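Local structure of transcriptional regulator PA3341 (Pseudomonas aeruginosa, 2FBH) at residues G66-L69 and A70-D74; A111-A114 and S115-D119; A130-Q133 and Q134-R138. The protein probably binds DNA and regulates transcription as a homodimeric winged helix-turn-helix protein of the MarR family. All coordinates share one frame; numbering follows the deposited sequence.

Contact 1 of 3, residues G66-L69 and A70-D74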
loop_
_atom_site.group_PDB
_atom_site.type_symbol
_atom_site.label_atom_id
_atom_site.label_comp_id
_atom_site.label_asym_id
_atom_site.label_seq_id
_atom_site.Cartn_x
_atom_site.Cartn_y
_atom_site.Cartn_z
ATOM N N GLY A 66 -0.445 -15.213 3.210
ATOM C CA GLY A 66 -0.953 -16.103 4.253
ATOM C C GLY A 66 -0.069 -16.321 5.471
ATOM O O GLY A 66 -0.538 -16.145 6.593
ATOM N N PRO A 67 1.184 -16.769 5.267
ATOM C CA PRO A 67 2.165 -16.850 6.372
ATOM C C PRO A 67 2.375 -15.564 7.208
ATOM O O PRO A 67 2.673 -15.642 8.409
ATOM C CB PRO A 67 3.482 -17.223 5.665
ATOM C CG PRO A 67 3.181 -17.214 4.167
ATOM C CD PRO A 67 1.704 -17.377 4.028
ATOM N N THR A 68 2.291 -14.404 6.555
ATOM C CA THR A 68 2.331 -13.151 7.263
ATOM C C THR A 68 1.100 -13.039 8.117
ATOM O O THR A 68 1.209 -12.718 9.302
ATOM C CB THR A 68 2.418 -11.938 6.316
ATOM O OG1 THR A 68 3.653 -12.023 5.615
ATOM C CG2 THR A 68 2.441 -10.663 7.096
ATOM N N LEU A 69 -0.075 -13.312 7.542
ATOM C CA LEU A 69 -1.305 -13.214 8.359
ATOM C C LEU A 69 -1.223 -14.202 9.562
ATOM O O LEU A 69 -1.696 -13.886 10.616
ATOM C CB LEU A 69 -2.609 -13.454 7.544
ATOM C CG LEU A 69 -3.917 -13.180 8.290
ATOM C CD1 LEU A 69 -4.073 -11.735 8.750
ATOM C CD2 LEU A 69 -5.142 -13.668 7.496
ATOM N N ALA A 70 -0.681 -15.397 9.379
ATOM C CA ALA A 70 -0.649 -16.374 10.485
ATOM C C ALA A 70 0.046 -15.779 11.712
ATOM O O ALA A 70 -0.447 -15.961 12.808
ATOM C CB ALA A 70 0.023 -17.665 10.096
ATOM N N ARG A 71 1.172 -15.091 11.493
ATOM C CA ARG A 71 1.882 -14.365 12.574
ATOM C C ARG A 71 1.069 -13.262 13.204
ATOM O O ARG A 71 1.056 -13.161 14.426
ATOM C CB ARG A 71 3.197 -13.774 12.085
ATOM C CG ARG A 71 4.144 -14.786 11.491
ATOM C CD ARG A 71 4.992 -15.446 12.553
ATOM N NE ARG A 71 6.066 -16.273 11.998
ATOM C CZ ARG A 71 7.357 -15.939 11.927
ATOM N NH1 ARG A 71 7.789 -14.726 12.343
ATOM N NH2 ARG A 71 8.221 -16.830 11.444
ATOM N N LEU A 72 0.442 -12.389 12.378
ATOM C CA LEU A 72 -0.464 -11.360 12.842
ATOM C C LEU A 72 -1.557 -11.950 13.686
ATOM O O LEU A 72 -1.815 -11.444 14.768
ATOM C CB LEU A 72 -1.096 -10.589 11.642
ATOM C CG LEU A 72 -0.048 -9.893 10.801
ATOM C CD1 LEU A 72 -0.773 -9.209 9.625
ATOM C CD2 LEU A 72 0.787 -8.873 11.653
ATOM N N LEU A 73 -2.130 -13.064 13.203
ATOM C CA LEU A 73 -3.238 -13.689 13.921
ATOM C C LEU A 73 -2.726 -14.247 15.283
ATOM O O LEU A 73 -3.460 -14.158 16.253
ATOM C CB LEU A 73 -3.894 -14.792 13.090
ATOM C CG LEU A 73 -4.770 -14.277 11.928
ATOM C CD1 LEU A 73 -5.136 -15.432 11.064
ATOM C CD2 LEU A 73 -6.047 -13.549 12.449
ATOM N N ASP A 74 -1.520 -14.838 15.313
ATOM C CA ASP A 74 -0.966 -15.376 16.606
ATOM C C ASP A 74 -0.924 -14.240 17.643
ATOM O O ASP A 74 -1.303 -14.395 18.804
ATOM C CB ASP A 74 0.488 -15.855 16.478
ATOM C CG ASP A 74 0.639 -17.195 15.721
ATOM O OD1 ASP A 74 -0.354 -17.930 15.580
ATOM O OD2 ASP A 74 1.780 -17.441 15.232
#

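Contact 2 of 3, residues A111-A114 and S115-D119. With SO4 (sulfate ion), chain E.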
loop_
_atom_site.group_PDB
_atom_site.type_symbol
_atom_site.label_atom_id
_atom_site.label_comp_id
_atom_site.label_asym_id
_atom_site.label_seq_id
_atom_site.Cartn_x
_atom_site.Cartn_y
_atom_site.Cartn_z
ATOM N N ALA A 111 -14.013 4.302 15.536
ATOM C CA ALA A 111 -14.233 5.707 15.804
ATOM C C ALA A 111 -13.003 6.472 15.263
ATOM O O ALA A 111 -13.114 7.531 14.614
ATOM C CB ALA A 111 -14.438 5.966 17.281
ATOM N N ILE A 112 -11.825 5.910 15.524
ATOM C CA ILE A 112 -10.591 6.630 15.070
ATOM C C ILE A 112 -10.474 6.594 13.541
ATOM O O ILE A 112 -10.135 7.607 12.927
ATOM C CB ILE A 112 -9.324 6.013 15.777
ATOM C CG1 ILE A 112 -9.401 6.325 17.281
ATOM C CG2 ILE A 112 -8.056 6.525 15.157
ATOM C CD1 ILE A 112 -8.357 5.511 18.163
ATOM N N ALA A 113 -10.835 5.467 12.918
ATOM C CA ALA A 113 -10.818 5.366 11.453
ATOM C C ALA A 113 -11.859 6.371 10.823
ATOM O O ALA A 113 -11.531 7.034 9.824
ATOM C CB ALA A 113 -11.135 3.974 11.006
ATOM N N ALA A 114 -13.027 6.522 11.453
ATOM C CA ALA A 114 -13.987 7.557 11.035
ATOM C C ALA A 114 -13.411 8.957 11.161
ATOM O O ALA A 114 -13.620 9.784 10.261
ATOM C CB ALA A 114 -15.225 7.420 11.792
ATOM N N SER A 115 -12.666 9.222 12.225
ATOM C CA SER A 115 -12.036 10.533 12.373
ATOM C C SER A 115 -11.037 10.819 11.213
ATOM O O SER A 115 -11.007 11.901 10.623
ATOM C CB SER A 115 -11.333 10.624 13.726
ATOM O OG SER A 115 -11.040 11.969 13.939
ATOM N N VAL A 116 -10.194 9.844 10.909
ATOM C CA VAL A 116 -9.195 10.051 9.835
ATOM C C VAL A 116 -9.973 10.301 8.519
ATOM O O VAL A 116 -9.611 11.169 7.744
ATOM C CB VAL A 116 -8.264 8.838 9.720
ATOM C CG1 VAL A 116 -7.341 9.013 8.517
ATOM C CG2 VAL A 116 -7.390 8.729 11.065
ATOM N N ARG A 117 -11.023 9.509 8.288
ATOM C CA ARG A 117 -11.831 9.629 7.010
ATOM C C ARG A 117 -12.438 11.008 6.931
ATOM O O ARG A 117 -12.252 11.705 5.918
ATOM C CB ARG A 117 -12.912 8.496 6.986
ATOM C CG ARG A 117 -13.636 8.396 5.649
ATOM C CD ARG A 117 -14.783 7.334 5.718
ATOM N NE ARG A 117 -14.370 6.223 6.488
ATOM C CZ ARG A 117 -14.823 5.789 7.670
ATOM N NH1 ARG A 117 -15.858 6.281 8.339
ATOM N NH2 ARG A 117 -14.221 4.776 8.174
ATOM N N ASN A 118 -13.068 11.454 8.012
ATOM C CA ASN A 118 -13.565 12.850 8.078
ATOM C C ASN A 118 -12.479 13.879 7.729
ATOM O O ASN A 118 -12.667 14.822 6.924
ATOM C CB ASN A 118 -14.038 13.103 9.507
ATOM C CG ASN A 118 -14.742 14.381 9.642
ATOM O OD1 ASN A 118 -15.870 14.514 9.143
ATOM N ND2 ASN A 118 -14.093 15.368 10.302
ATOM N N ASP A 119 -11.324 13.772 8.373
ATOM C CA ASP A 119 -10.343 14.779 8.172
ATOM C C ASP A 119 -9.694 14.733 6.767
ATOM O O ASP A 119 -9.433 15.785 6.160
ATOM C CB ASP A 119 -9.207 14.574 9.196
ATOM C CG ASP A 119 -9.644 14.868 10.628
ATOM O OD1 ASP A 119 -10.786 15.391 10.828
ATOM O OD2 ASP A 119 -8.865 14.514 11.563
HETATM S S SO4 E . -11.370 3.651 5.768
HETATM O O1 SO4 E . -12.169 4.568 5.005
HETATM O O2 SO4 E . -9.936 3.963 5.741
HETATM O O3 SO4 E . -11.547 2.375 5.101
HETATM O O4 SO4 E . -11.886 3.631 7.178
#

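Contact 3 of 3, residues A130-Q133 and Q134-R138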
loop_
_atom_site.group_PDB
_atom_site.type_symbol
_atom_site.label_atom_id
_atom_site.label_comp_id
_atom_site.label_asym_id
_atom_site.label_seq_id
_atom_site.Cartn_x
_atom_site.Cartn_y
_atom_site.Cartn_z
ATOM N N ALA A 130 -17.679 10.654 -5.039
ATOM C CA ALA A 130 -18.377 9.571 -5.743
ATOM C C ALA A 130 -17.750 9.234 -7.083
ATOM O O ALA A 130 -17.626 8.023 -7.462
ATOM C CB ALA A 130 -19.828 10.000 -5.881
ATOM N N LEU A 131 -17.360 10.277 -7.822
ATOM C CA LEU A 131 -16.712 10.111 -9.098
ATOM C C LEU A 131 -15.370 9.413 -8.889
ATOM O O LEU A 131 -15.021 8.477 -9.624
ATOM C CB LEU A 131 -16.505 11.475 -9.778
ATOM C CG LEU A 131 -15.929 11.377 -11.206
ATOM C CD1 LEU A 131 -16.594 10.213 -12.082
ATOM C CD2 LEU A 131 -15.924 12.731 -11.861
ATOM N N CYS A 132 -14.610 9.877 -7.886
ATOM C CA CYS A 132 -13.283 9.276 -7.576
ATOM C C CYS A 132 -13.472 7.767 -7.307
ATOM O O CYS A 132 -12.761 6.953 -7.814
ATOM C CB CYS A 132 -12.715 9.965 -6.317
ATOM S SG CYS A 132 -11.210 9.183 -5.695
ATOM N N GLN A 133 -14.465 7.403 -6.504
ATOM C CA GLN A 133 -14.749 6.013 -6.233
ATOM C C GLN A 133 -15.090 5.225 -7.455
ATOM O O GLN A 133 -14.586 4.098 -7.588
ATOM C CB GLN A 133 -15.857 5.899 -5.223
ATOM C CG GLN A 133 -15.385 6.397 -3.852
ATOM C CD GLN A 133 -16.668 6.623 -2.944
ATOM O OE1 GLN A 133 -17.787 6.764 -3.447
ATOM N NE2 GLN A 133 -16.476 6.687 -1.668
ATOM N N GLN A 134 -15.873 5.794 -8.378
ATOM C CA GLN A 134 -16.206 5.061 -9.631
ATOM C C GLN A 134 -14.931 4.824 -10.473
ATOM O O GLN A 134 -14.758 3.744 -11.045
ATOM C CB GLN A 134 -17.188 5.835 -10.540
ATOM C CG GLN A 134 -18.610 5.777 -10.164
ATOM C CD GLN A 134 -19.058 4.385 -9.921
ATOM O OE1 GLN A 134 -18.972 3.483 -10.792
ATOM N NE2 GLN A 134 -19.559 4.192 -8.790
ATOM N N VAL A 135 -14.038 5.800 -10.565
ATOM C CA VAL A 135 -12.746 5.585 -11.276
ATOM C C VAL A 135 -11.967 4.449 -10.633
ATOM O O VAL A 135 -11.518 3.537 -11.310
ATOM C CB VAL A 135 -11.890 6.868 -11.331
ATOM C CG1 VAL A 135 -10.505 6.548 -11.966
ATOM C CG2 VAL A 135 -12.682 7.888 -12.274
ATOM N N LEU A 136 -11.769 4.521 -9.301
ATOM C CA LEU A 136 -11.068 3.426 -8.590
ATOM C C LEU A 136 -11.734 2.045 -8.785
ATOM O O LEU A 136 -11.029 1.055 -8.982
ATOM C CB LEU A 136 -11.048 3.708 -7.068
ATOM C CG LEU A 136 -10.174 4.946 -6.767
ATOM C CD1 LEU A 136 -10.250 5.263 -5.249
ATOM C CD2 LEU A 136 -8.743 4.981 -7.241
ATOM N N LEU A 137 -13.073 1.990 -8.759
ATOM C CA LEU A 137 -13.773 0.699 -8.952
ATOM C C LEU A 137 -13.495 0.129 -10.343
ATOM O O LEU A 137 -13.350 -1.106 -10.436
ATOM C CB LEU A 137 -15.269 0.892 -8.708
ATOM C CG LEU A 137 -15.606 1.055 -7.213
ATOM C CD1 LEU A 137 -17.061 1.545 -7.238
ATOM C CD2 LEU A 137 -15.505 -0.319 -6.586
ATOM N N ARG A 138 -13.397 0.978 -11.367
ATOM C CA ARG A 138 -13.100 0.497 -12.748
ATOM C C ARG A 138 -11.687 0.017 -12.848
ATOM O O ARG A 138 -11.399 -1.028 -13.447
ATOM C CB ARG A 138 -13.395 1.539 -13.827
ATOM C CG ARG A 138 -13.149 0.962 -15.240
ATOM C CD ARG A 138 -13.933 -0.345 -15.523
ATOM N NE ARG A 138 -13.367 -0.924 -16.757
ATOM C CZ ARG A 138 -13.780 -0.646 -18.006
ATOM N NH1 ARG A 138 -13.164 -1.240 -19.045
ATOM N NH2 ARG A 138 -14.793 0.194 -18.235
HETATM O O HOH W 1 -19.520 6.142 -6.688
#

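Contact 1 of 3, residues G66-L69 and A70-D74
Ala-70, Leu-72 and Leu-73 donate their backbone N-H groups to the carbonyls of Gly-66, Thr-68 and Leu-69, carrying the first turns of helix 66-78 forward in i to i+4 steps; the bond from Arg-71 N to Pro-67 O is weak. This helix follows helix 55-62 as the second helix of the helix-turn-helix, the position of the recognition helix in MarR proteins. Pro-67 suits the first turn, where its lack of an N-H costs no helical bond.

One face of the helix is apolar and buried. Leu-69, with CG anti to its N (chi1 -172°), sets CG and CD2 against Leu-73 CD1, the two side chains passing at a slant. Both rest on Val-42 of helix 39-48 and Leu-58 of helix 55-62, filling the space between helices. Leu-72 joins them with CD1 4.2 Å from Leu-69 CD1, its CG lying 3.4 Å from Thr-68 O.

Arg-71 lays its CG 3.5 Å from Pro-67 O before the chain, bent at chi2 (-86°), leads off into the exposed side, while Asp-74 pairs with Arg-84. Leu-69 CG meets Leu-73 CD1 at 3.8 Å, the closest side-chain approach within the leucine cluster.

Contact 2 of 3, residues A111-A114 and S115-D119
Arg-117 folds back along its own helix, over Ala-113 and Ala-114, to grip a sulfate ion with two nitrogens of its guanidinium. NE reaches sulfate O1 at 3.1 Å and NH2 reaches O4 at 2.8 Å, both bonds nearly straight (173° and 166°). The anion thus lies at the edge of the flat group, with its sulfur in the guanidinium plane, the two-pronged arrangement that suits a tetrahedral oxyanion. The chain runs out extended from CA and then bends at chi3 (-39°), which turns the head back toward the preceding turn. There Ala-113 O lies over one face, nearer its margin than its centre, and NH1 rests 3.5 Å from Ala-114 CA. The small alanines leave room for this return; a methyl, Ala-113 CB, even approaches sulfate O4 to 3.9 Å.

Underneath is a regular stretch of helix 102-120, in which Arg-117 N bonds to Ala-113 O at 3.0 Å and Asn-118 N to Ala-114 O at 2.9 Å. On the apolar side Val-116, whose CG2 lies 3.5 Å from Ile-112 O, packs on Trp-22 and Arg-29 of helix 11-29, and Ile-112 touches His-32, a zinc ligand. Near the end, Asp-119 forms salt bridges with Arg-29 and with Arg-146 of the second subunit.

Arg-23 and Arg-48 of the same chain, with Gly-12 N and Thr-13 OG1 of the second subunit, complete the sulfate site, and Tyr-10 of that subunit packs on Arg-117. The ion probably comes from the crystallisation liquor. Its position between the subunits nevertheless suggests a basic pocket at the dimer interface, in which an anion would probably offset the charge of the three arginines.

Contact 3 of 3, residues A130-Q133 and Q134-R138
Cys-132 and Leu-136 meet one turn apart on the buried face of helix 126-144, where SG stands 4.1 Å from Leu-136 CD1. The packing here is close against the backbone. Leu-136 lays its CG 3.4 Å from Cys-132 O, the carbonyl that accepts the Leu-136 N-H in an almost straight bond (178°), and Val-135, buried too, brings CG2 to 3.6 Å from Leu-131 O. The Cys-132 sulfur binds a mercury ion that is bound as well by Cys-132 of the second subunit; a soft sulfur suits a soft metal such as mercury.

The solvent side is looser, and at Gln-134 a water takes the place of direct packing. The side chain bends at chi2 (-50°), and the water bridges its end to the backbone, accepting from Gln-134 NE2 at 2.9 Å and donating to Ala-130 O at 2.8 Å. That carbonyl therefore has two donors, since it also takes the backbone N-H of Gln-134. A long amide suits this exposed place because it can reach back a full turn.

In the dimer, Leu-131, modelled in two conformers, probably meets Leu-131 of the second subunit, while Cys-132 and Gln-133 lie on its Phe-11 and Leu-137 on its Leu-14. Helix 126-144, which follows helix 102-120 in the chain, is thus set against the start of helix 11-29 of the partner.

All three are local contacts between residues three or four apart within single helices, yet they serve different parts of the fold. Contact 1 lies in the helix-turn-helix region that probably binds DNA and buries its leucines inside its own chain; nothing of the second subunit touches it. Contacts 2 and 3 lie on the other side of the chain's centre, on successive helices, and both meet the partner. Their nearest atoms are about 8 Å apart, against about 17 Å between contacts 1 and 2. Contact 2 is the charged one, built round an arginine and an anion, whereas contact 3, centred farthest from the middle of the chain, buries its metal-bound cysteine against the partner subunit.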